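PDB 6LDQ: Tll1590 protein, which belongs to the GT-B clan of glycosyltransferases and carries a glycosyl transferase 4-like domain, built as a sheet flanked by helices. Local coordinates for residues P59-I62 with C68-I71; A162-A167 with A179-W184; C169-S174 with L205-L210. All blocks are in the same frame, centred on the assembly; numbering follows the deposited sequence.

Contact 1: P59-I62 with C68-I71; sequences PDVI and CRTI
Arg69 meets Ile62 and Val61 with two different parts of itself. Its CA passes close to the Ile62 carbonyl, Arg69 CA 3.2 Å from Ile62 O, in a bent CA-H...O contact. Its side chain leaves with CG between the backbone N and the carbonyl carbon (chi1 53°) and then runs extended to NE, crossing Val61 obliquely, so that Arg69 CD comes 3.9 Å from Val61 CG1. The guanidinium beyond is held by a salt bridge from NE to Asp48, while Ile71 CD1 sits 3.6 Å above one of its faces, toward the rim.

Thr70 forms the hydrogen-bonded pair of the hairpin with Ile62. The bond from Ile62 N to Thr70 O is 2.7 Å long and lies in the carbonyl plane; the return bond from Thr70 N to Ile62 O, 2.8 Å, has its donor tilted 24° from the plane of the Ile62 carbonyl. On the sheet face shared by the two residues, Ile62 CB and Thr70 CB are 4.5 Å apart, and Thr70 OG1 is hydrogen-bonded to His64 in the connecting turn.

Ile71 and Val61 make the adjacent non-hydrogen-bonded pair. Here the two side chains lie alongside one another, Val61 CG2 being 4.0 Å from Ile71 CG1, and Ile71 CA approaches Asp60 O at 3.3 Å in a CA-H...O contact.

This antiparallel hairpin forms one edge of the sheet within this chain. Strand 61-63 is outermost, and strand 68-73 pairs on its other side with strand 47-52. Tyr100 of helix 90-104 packs on Val61 and Ile71, whereas Cys68, on the Thr70 face, touches helix 32-42.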
loop_
_atom_site.group_PDB
_atom_site.type_symbol
_atom_site.label_atom_id
_atom_site.label_comp_id
_atom_site.label_asym_id
_atom_site.label_seq_id
_atom_site.Cartn_x
_atom_site.Cartn_y
_atom_site.Cartn_z
ATOM N N PRO A 59 9.921 -14.401 11.177
ATOM C CA PRO A 59 8.690 -15.182 11.010
ATOM C C PRO A 59 7.954 -14.776 9.739
ATOM O O PRO A 59 8.019 -13.627 9.291
ATOM C CB PRO A 59 7.883 -14.822 12.258
ATOM C CG PRO A 59 8.351 -13.415 12.558
ATOM C CD PRO A 59 9.822 -13.455 12.296
ATOM N N ASP A 60 7.241 -15.746 9.158
ATOM C CA ASP A 60 6.511 -15.515 7.913
ATOM C C ASP A 60 5.222 -14.727 8.154
ATOM O O ASP A 60 4.901 -13.783 7.419
ATOM C CB ASP A 60 6.212 -16.867 7.253
ATOM C CG ASP A 60 7.486 -17.635 6.898
ATOM O OD1 ASP A 60 8.218 -17.175 5.992
ATOM O OD2 ASP A 60 7.760 -18.684 7.526
ATOM N N VAL A 61 4.472 -15.108 9.172
ATOM C CA VAL A 61 3.200 -14.481 9.489
ATOM C C VAL A 61 3.246 -14.073 10.948
ATOM O O VAL A 61 3.616 -14.882 11.806
ATOM C CB VAL A 61 2.013 -15.420 9.236
ATOM C CG1 VAL A 61 0.702 -14.699 9.540
ATOM C CG2 VAL A 61 2.027 -15.921 7.812
ATOM N N ILE A 62 2.898 -12.813 11.225
ATOM C CA ILE A 62 2.715 -12.335 12.589
ATOM C C ILE A 62 1.259 -11.933 12.736
ATOM O O ILE A 62 0.823 -10.932 12.157
ATOM C CB ILE A 62 3.638 -11.165 12.937
ATOM C CG1 ILE A 62 5.099 -11.587 12.812
ATOM C CG2 ILE A 62 3.355 -10.684 14.360
ATOM C CD1 ILE A 62 6.069 -10.561 13.327
ATOM N N CYS A 68 -6.311 -9.675 11.463
ATOM C CA CYS A 68 -5.231 -8.740 11.169
ATOM C C CYS A 68 -3.894 -9.448 11.349
ATOM O O CYS A 68 -3.611 -9.974 12.428
ATOM C CB CYS A 68 -5.317 -7.507 12.083
ATOM S SG CYS A 68 -3.919 -6.363 11.936
ATOM N N ARG A 69 -3.061 -9.445 10.307
ATOM C CA ARG A 69 -1.739 -10.050 10.396
ATOM C C ARG A 69 -0.761 -9.319 9.483
ATOM O O ARG A 69 -1.158 -8.654 8.523
ATOM C CB ARG A 69 -1.771 -11.531 10.014
ATOM C CG ARG A 69 -2.399 -11.799 8.675
ATOM C CD ARG A 69 -2.728 -13.285 8.456
ATOM N NE ARG A 69 -3.160 -13.506 7.080
ATOM C CZ ARG A 69 -3.042 -14.649 6.413
ATOM N NH1 ARG A 69 -2.515 -15.721 6.996
ATOM N NH2 ARG A 69 -3.469 -14.721 5.163
ATOM N N THR A 70 0.522 -9.473 9.787
ATOM C CA THR A 70 1.613 -9.062 8.904
ATOM C C THR A 70 2.213 -10.311 8.274
ATOM O O THR A 70 2.454 -11.305 8.971
ATOM C CB THR A 70 2.695 -8.289 9.664
ATOM O OG1 THR A 70 2.102 -7.186 10.343
ATOM C CG2 THR A 70 3.799 -7.751 8.708
ATOM N N ILE A 71 2.438 -10.264 6.964
ATOM C CA ILE A 71 3.081 -11.342 6.220
ATOM C C ILE A 71 4.422 -10.826 5.700
ATOM O O ILE A 71 4.484 -9.765 5.060
ATOM C CB ILE A 71 2.173 -11.832 5.077
ATOM C CG1 ILE A 71 1.008 -12.661 5.648
ATOM C CG2 ILE A 71 2.969 -12.643 4.086
ATOM C CD1 ILE A 71 -0.263 -12.619 4.811
#

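Contact 2: A162-A167 with A179-W184; sequences AILENA and AYLRRW
Leu164 and Leu181 bring two helices together through a single pair of methyl groups: Leu164 CD1 lies 3.7 Å from Leu181 CD2. The two side chains slant across each other, and each spans part of a wide gap, for the closest pair of CA atoms, those of Leu164 and Leu181, is 9.6 Å apart. With CG anti to the carbonyl carbon (chi1 -78°), Leu164 directs its whole forked end at helix 175-185. A thiocyanate ion, probably from the crystallisation liquor, sits about 4 Å from this side chain.

Arg182 starts off to one side, but its guanidinium end swings nearer, and Leu164 CD2 approaches it obliquely, 4.2 Å from Arg182 NH1. Its polar bonds lie elsewhere: NE is in a salt bridge with Glu178, NH1 donates to the carbonyls of Ser186 and Ala188, and NH2 to that of Gly189. So many acceptors fix the rotation of the guanidinium, and should compensate its charge next to a leucine.

Beyond these residues the two segments do not touch; 120 Å² in all is buried between them. On the exposed flank of 162-167, Asn166 folds back on its own helix: ND2 reaches Ala162 O at 3.0 Å, in the carbonyl plane and on a lone pair. On the outer flank of 179-184, Trp184 NE1 lies over the centre of the Arg183 guanidinium.

Both leucines also rest on strand 169-172, which links the two helices. Neighbouring helices laid side by side on one face of the parallel part of a sheet are the hallmark of successive beta-alpha-beta crossovers in a Rossmann-like fold.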
loop_
_atom_site.group_PDB
_atom_site.type_symbol
_atom_site.label_atom_id
_atom_site.label_comp_id
_atom_site.label_asym_id
_atom_site.label_seq_id
_atom_site.Cartn_x
_atom_site.Cartn_y
_atom_site.Cartn_z
ATOM N N ALA A 162 3.016 7.107 -13.165
ATOM C CA ALA A 162 2.180 5.960 -13.521
ATOM C C ALA A 162 1.178 5.640 -12.420
ATOM O O ALA A 162 0.044 5.248 -12.700
ATOM C CB ALA A 162 3.046 4.738 -13.819
ATOM N N ILE A 163 1.582 5.808 -11.166
ATOM C CA ILE A 163 0.686 5.512 -10.056
ATOM C C ILE A 163 -0.438 6.543 -9.995
ATOM O O ILE A 163 -1.617 6.190 -9.893
ATOM C CB ILE A 163 1.470 5.458 -8.738
ATOM C CG1 ILE A 163 2.411 4.254 -8.728
ATOM C CG2 ILE A 163 0.494 5.331 -7.565
ATOM C CD1 ILE A 163 3.536 4.395 -7.744
ATOM N N LEU A 164 -0.087 7.832 -10.082
ATOM C CA LEU A 164 -1.110 8.873 -10.062
ATOM C C LEU A 164 -2.131 8.668 -11.173
ATOM O O LEU A 164 -3.331 8.910 -10.976
ATOM C CB LEU A 164 -0.462 10.253 -10.183
ATOM C CG LEU A 164 0.173 10.782 -8.901
ATOM C CD1 LEU A 164 1.144 11.923 -9.248
ATOM C CD2 LEU A 164 -0.918 11.253 -7.930
ATOM N N GLU A 165 -1.679 8.187 -12.333
ATOM C CA GLU A 165 -2.553 8.054 -13.492
ATOM C C GLU A 165 -3.478 6.847 -13.414
ATOM O O GLU A 165 -4.555 6.864 -14.015
ATOM C CB GLU A 165 -1.716 7.963 -14.770
ATOM C CG GLU A 165 -1.059 9.263 -15.164
ATOM C CD GLU A 165 -0.026 9.073 -16.258
ATOM O OE1 GLU A 165 0.486 7.944 -16.406
ATOM O OE2 GLU A 165 0.276 10.054 -16.963
ATOM N N ASN A 166 -3.084 5.785 -12.716
ATOM C CA ASN A 166 -3.828 4.538 -12.780
ATOM C C ASN A 166 -4.430 4.093 -11.458
ATOM O O ASN A 166 -5.310 3.222 -11.468
ATOM C CB ASN A 166 -2.931 3.411 -13.317
ATOM C CG ASN A 166 -2.636 3.563 -14.787
ATOM O OD1 ASN A 166 -3.378 3.061 -15.632
ATOM N ND2 ASN A 166 -1.540 4.255 -15.107
ATOM N N ALA A 167 -3.984 4.637 -10.332
ATOM C CA ALA A 167 -4.589 4.284 -9.058
ATOM C C ALA A 167 -5.947 4.962 -8.917
ATOM O O ALA A 167 -6.195 6.037 -9.468
ATOM C CB ALA A 167 -3.674 4.683 -7.901
ATOM N N ALA A 179 1.380 19.853 -2.500
ATOM C CA ALA A 179 1.908 20.936 -3.317
ATOM C C ALA A 179 3.107 20.453 -4.116
ATOM O O ALA A 179 3.234 20.756 -5.307
ATOM C CB ALA A 179 2.281 22.121 -2.431
ATOM N N TYR A 180 3.981 19.676 -3.476
ATOM C CA TYR A 180 5.150 19.146 -4.173
ATOM C C TYR A 180 4.732 18.252 -5.329
ATOM O O TYR A 180 5.252 18.380 -6.445
ATOM C CB TYR A 180 6.048 18.369 -3.210
ATOM C CG TYR A 180 7.014 17.467 -3.941
ATOM C CD1 TYR A 180 8.186 17.976 -4.490
ATOM C CD2 TYR A 180 6.745 16.107 -4.115
ATOM C CE1 TYR A 180 9.073 17.163 -5.184
ATOM C CE2 TYR A 180 7.630 15.283 -4.811
ATOM C CZ TYR A 180 8.789 15.816 -5.345
ATOM O OH TYR A 180 9.673 14.996 -6.027
ATOM N N LEU A 181 3.814 17.314 -5.066
ATOM C CA LEU A 181 3.352 16.397 -6.102
ATOM C C LEU A 181 2.856 17.159 -7.324
ATOM O O LEU A 181 3.227 16.849 -8.461
ATOM C CB LEU A 181 2.244 15.495 -5.549
ATOM C CG LEU A 181 2.514 14.023 -5.193
ATOM C CD1 LEU A 181 1.222 13.381 -4.704
ATOM C CD2 LEU A 181 3.096 13.223 -6.366
ATOM N N ARG A 182 2.022 18.170 -7.103
ATOM C CA ARG A 182 1.426 18.874 -8.230
ATOM C C ARG A 182 2.440 19.770 -8.923
ATOM O O ARG A 182 2.312 20.020 -10.127
ATOM C CB ARG A 182 0.205 19.675 -7.770
ATOM C CG ARG A 182 -1.111 18.891 -7.828
ATOM C CD ARG A 182 -0.964 17.506 -7.171
ATOM N NE ARG A 182 -2.252 16.803 -7.088
ATOM C CZ ARG A 182 -2.603 15.774 -7.857
ATOM N NH1 ARG A 182 -1.761 15.284 -8.764
ATOM N NH2 ARG A 182 -3.798 15.229 -7.720
ATOM N N ARG A 183 3.464 20.230 -8.195
ATOM C CA ARG A 183 4.481 21.100 -8.782
ATOM C C ARG A 183 5.506 20.305 -9.572
ATOM O O ARG A 183 5.887 20.697 -10.683
ATOM C CB ARG A 183 5.189 21.900 -7.684
ATOM C CG ARG A 183 6.032 23.110 -8.148
ATOM C CD ARG A 183 6.394 23.977 -6.926
ATOM N NE ARG A 183 6.387 23.151 -5.707
ATOM C CZ ARG A 183 7.239 23.274 -4.686
ATOM N NH1 ARG A 183 8.190 24.219 -4.687
ATOM N NH2 ARG A 183 7.126 22.446 -3.663
ATOM N N TRP A 184 5.969 19.188 -9.012
ATOM C CA TRP A 184 7.160 18.539 -9.522
ATOM C C TRP A 184 6.900 17.191 -10.168
ATOM O O TRP A 184 7.734 16.744 -10.957
ATOM C CB TRP A 184 8.183 18.365 -8.391
ATOM C CG TRP A 184 8.734 19.661 -7.913
ATOM C CD1 TRP A 184 8.320 20.380 -6.831
ATOM C CD2 TRP A 184 9.803 20.410 -8.511
ATOM N NE1 TRP A 184 9.073 21.524 -6.710
ATOM C CE2 TRP A 184 9.989 21.565 -7.729
ATOM C CE3 TRP A 184 10.626 20.203 -9.621
ATOM C CZ2 TRP A 184 10.956 22.523 -8.031
ATOM C CZ3 TRP A 184 11.585 21.155 -9.921
ATOM C CH2 TRP A 184 11.740 22.299 -9.128
#

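Contact 3: C169-S174 with L205-L210; sequences CVIVTS and LQMGQL
Ile171 and Met207 face each other tip to tip, the isoleucine reaching out from a strand and the methionine from the helix above it. The touching atoms are Ile171 CD1 and Met207 SD, a tight 3.4 Å apart, short for a methyl against a sulfur. One bond further back, Ile171 CG1 is still 4.0 Å from Met207 SD, so the sulfur touches CD1 and lies near CG1. The isoleucine sends its ethyl arm outward with CG1 anti to the carbonyl carbon (chi1 -71°). Met207 arrives by a less direct route: the bend at chi2 (71°), together with chi1, brings the sulfur closer to the strand than the direction of its CB would suggest, and chi3 (75°) then turns the terminal CE.

Beside this pair stands a looser one. Leu210 meets Cys169 with one methyl, Cys169 SG lying 4.1 Å from Leu210 CD1. Residues two apart on the strand thus meet residues three apart, about one turn, on the helix: Ile171 with Met207, Cys169 with Leu210.

Such helix-on-strand packing is a building unit of the Rossmann-like domains found in GT-B glycosyltransferases. Strand 169-172 lies inside the parallel part of the sheet, bonded by its backbone to His133 and Tyr135 on one side and to Gln190 and Arg192 on the other. Helix 200-216 packs on one face of it, while Val170 and Val172 point to the other.

Further side chains extend the apolar layer. Ile194 touches both Ile171 and Met207, and Tyr32 and Leu36 of helix 32-42 reach Met207 as well. Within the sheet, Leu132 and Thr134 of the neighbouring strand lie against Ile171.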
loop_
_atom_site.group_PDB
_atom_site.type_symbol
_atom_site.label_atom_id
_atom_site.label_comp_id
_atom_site.label_asym_id
_atom_site.label_seq_id
_atom_site.Cartn_x
_atom_site.Cartn_y
_atom_site.Cartn_z
ATOM N N CYS A 169 -7.177 6.107 -6.065
ATOM C CA CYS A 169 -6.998 7.277 -5.218
ATOM C C CYS A 169 -5.616 7.296 -4.581
ATOM O O CYS A 169 -5.154 6.283 -4.053
ATOM C CB CYS A 169 -8.062 7.346 -4.122
ATOM S SG CYS A 169 -7.829 8.751 -3.052
ATOM N N VAL A 170 -4.985 8.473 -4.589
ATOM C CA VAL A 170 -3.679 8.659 -3.970
ATOM C C VAL A 170 -3.817 9.539 -2.734
ATOM O O VAL A 170 -4.300 10.672 -2.826
ATOM C CB VAL A 170 -2.670 9.269 -4.952
ATOM C CG1 VAL A 170 -1.379 9.554 -4.216
ATOM C CG2 VAL A 170 -2.444 8.323 -6.100
ATOM N N ILE A 171 -3.346 9.041 -1.600
ATOM C CA ILE A 171 -3.452 9.730 -0.320
ATOM C C ILE A 171 -2.179 10.539 -0.071
ATOM O O ILE A 171 -1.058 10.030 -0.219
ATOM C CB ILE A 171 -3.718 8.715 0.812
ATOM C CG1 ILE A 171 -5.150 8.181 0.683
ATOM C CG2 ILE A 171 -3.516 9.370 2.181
ATOM C CD1 ILE A 171 -5.280 6.681 0.645
ATOM N N VAL A 172 -2.349 11.824 0.244
ATOM C CA VAL A 172 -1.256 12.688 0.674
ATOM C C VAL A 172 -1.413 12.959 2.160
ATOM O O VAL A 172 -2.534 12.987 2.687
ATOM C CB VAL A 172 -1.240 14.006 -0.126
ATOM C CG1 VAL A 172 -0.815 13.739 -1.568
ATOM C CG2 VAL A 172 -2.614 14.652 -0.087
ATOM N N THR A 173 -0.298 13.158 2.848
ATOM C CA THR A 173 -0.352 13.294 4.300
ATOM C C THR A 173 -0.182 14.727 4.780
ATOM O O THR A 173 -0.225 14.967 5.986
ATOM C CB THR A 173 0.691 12.387 4.975
ATOM O OG1 THR A 173 2.007 12.896 4.753
ATOM C CG2 THR A 173 0.608 10.970 4.427
ATOM N N SER A 174 -0.008 15.686 3.875
ATOM C CA SER A 174 0.051 17.089 4.260
ATOM C C SER A 174 -0.150 17.929 3.014
ATOM O O SER A 174 0.128 17.460 1.904
ATOM C CB SER A 174 1.391 17.436 4.923
ATOM O OG SER A 174 2.468 17.214 4.034
ATOM N N LEU A 205 -10.637 5.485 10.281
ATOM C CA LEU A 205 -12.017 5.829 9.959
ATOM C C LEU A 205 -12.101 6.597 8.648
ATOM O O LEU A 205 -12.998 6.354 7.832
ATOM C CB LEU A 205 -12.632 6.654 11.087
ATOM C CG LEU A 205 -12.910 5.903 12.395
ATOM C CD1 LEU A 205 -13.510 6.877 13.397
ATOM C CD2 LEU A 205 -13.809 4.663 12.169
ATOM N N GLN A 206 -11.188 7.543 8.436
ATOM C CA GLN A 206 -11.187 8.269 7.167
ATOM C C GLN A 206 -10.796 7.351 6.009
ATOM O O GLN A 206 -11.400 7.408 4.931
ATOM C CB GLN A 206 -10.249 9.478 7.260
ATOM C CG GLN A 206 -10.811 10.607 8.144
ATOM C CD GLN A 206 -11.971 11.307 7.479
ATOM O OE1 GLN A 206 -12.184 11.169 6.274
ATOM N NE2 GLN A 206 -12.754 12.040 8.265
ATOM N N MET A 207 -9.801 6.487 6.217
ATOM C CA MET A 207 -9.416 5.534 5.174
ATOM C C MET A 207 -10.547 4.552 4.876
ATOM O O MET A 207 -10.883 4.303 3.707
ATOM C CB MET A 207 -8.156 4.781 5.590
ATOM C CG MET A 207 -7.261 4.412 4.425
ATOM S SD MET A 207 -6.432 5.856 3.719
ATOM C CE MET A 207 -5.197 6.146 4.982
ATOM N N GLY A 208 -11.130 3.971 5.929
ATOM C CA GLY A 208 -12.270 3.092 5.744
ATOM C C GLY A 208 -13.340 3.717 4.882
ATOM O O GLY A 208 -13.863 3.079 3.966
ATOM N N GLN A 209 -13.662 4.991 5.149
ATOM C CA GLN A 209 -14.688 5.682 4.377
ATOM C C GLN A 209 -14.303 5.767 2.905
ATOM O O GLN A 209 -15.148 5.596 2.020
ATOM C CB GLN A 209 -14.924 7.079 4.959
ATOM C CG GLN A 209 -15.382 8.115 3.932
ATOM C CD GLN A 209 -16.830 7.909 3.543
ATOM O OE1 GLN A 209 -17.606 7.343 4.313
ATOM N NE2 GLN A 209 -17.202 8.347 2.346
ATOM N N LEU A 210 -13.028 6.030 2.620
ATOM C CA LEU A 210 -12.590 6.046 1.231
ATOM C C LEU A 210 -12.787 4.678 0.592
ATOM O O LEU A 210 -13.376 4.563 -0.493
ATOM C CB LEU A 210 -11.127 6.489 1.147
ATOM C CG LEU A 210 -10.963 7.946 0.696
ATOM C CD1 LEU A 210 -11.182 8.004 -0.797
ATOM C CD2 LEU A 210 -11.940 8.906 1.421
#

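Overall arrangement
Contacts 2 and 3 share strand 169-172 and work on its two faces: Val170 and Val172 serve the helix pair of contact 2, Cys169 and Ile171 the helix of contact 3. Their centres are 15 Å apart, and they touch directly, Leu181 CD1 lying 3.8 Å from Val172 CG1. Along the chain their segments alternate. Contact 1 stands apart at the far edge of the same sheet that contact 3 reaches; its centre is 24 Å from that of contact 3 and 31 Å from that of contact 2, which lies on the opposite side of the chain's centre. The thiocyanate ion is close to contact 2.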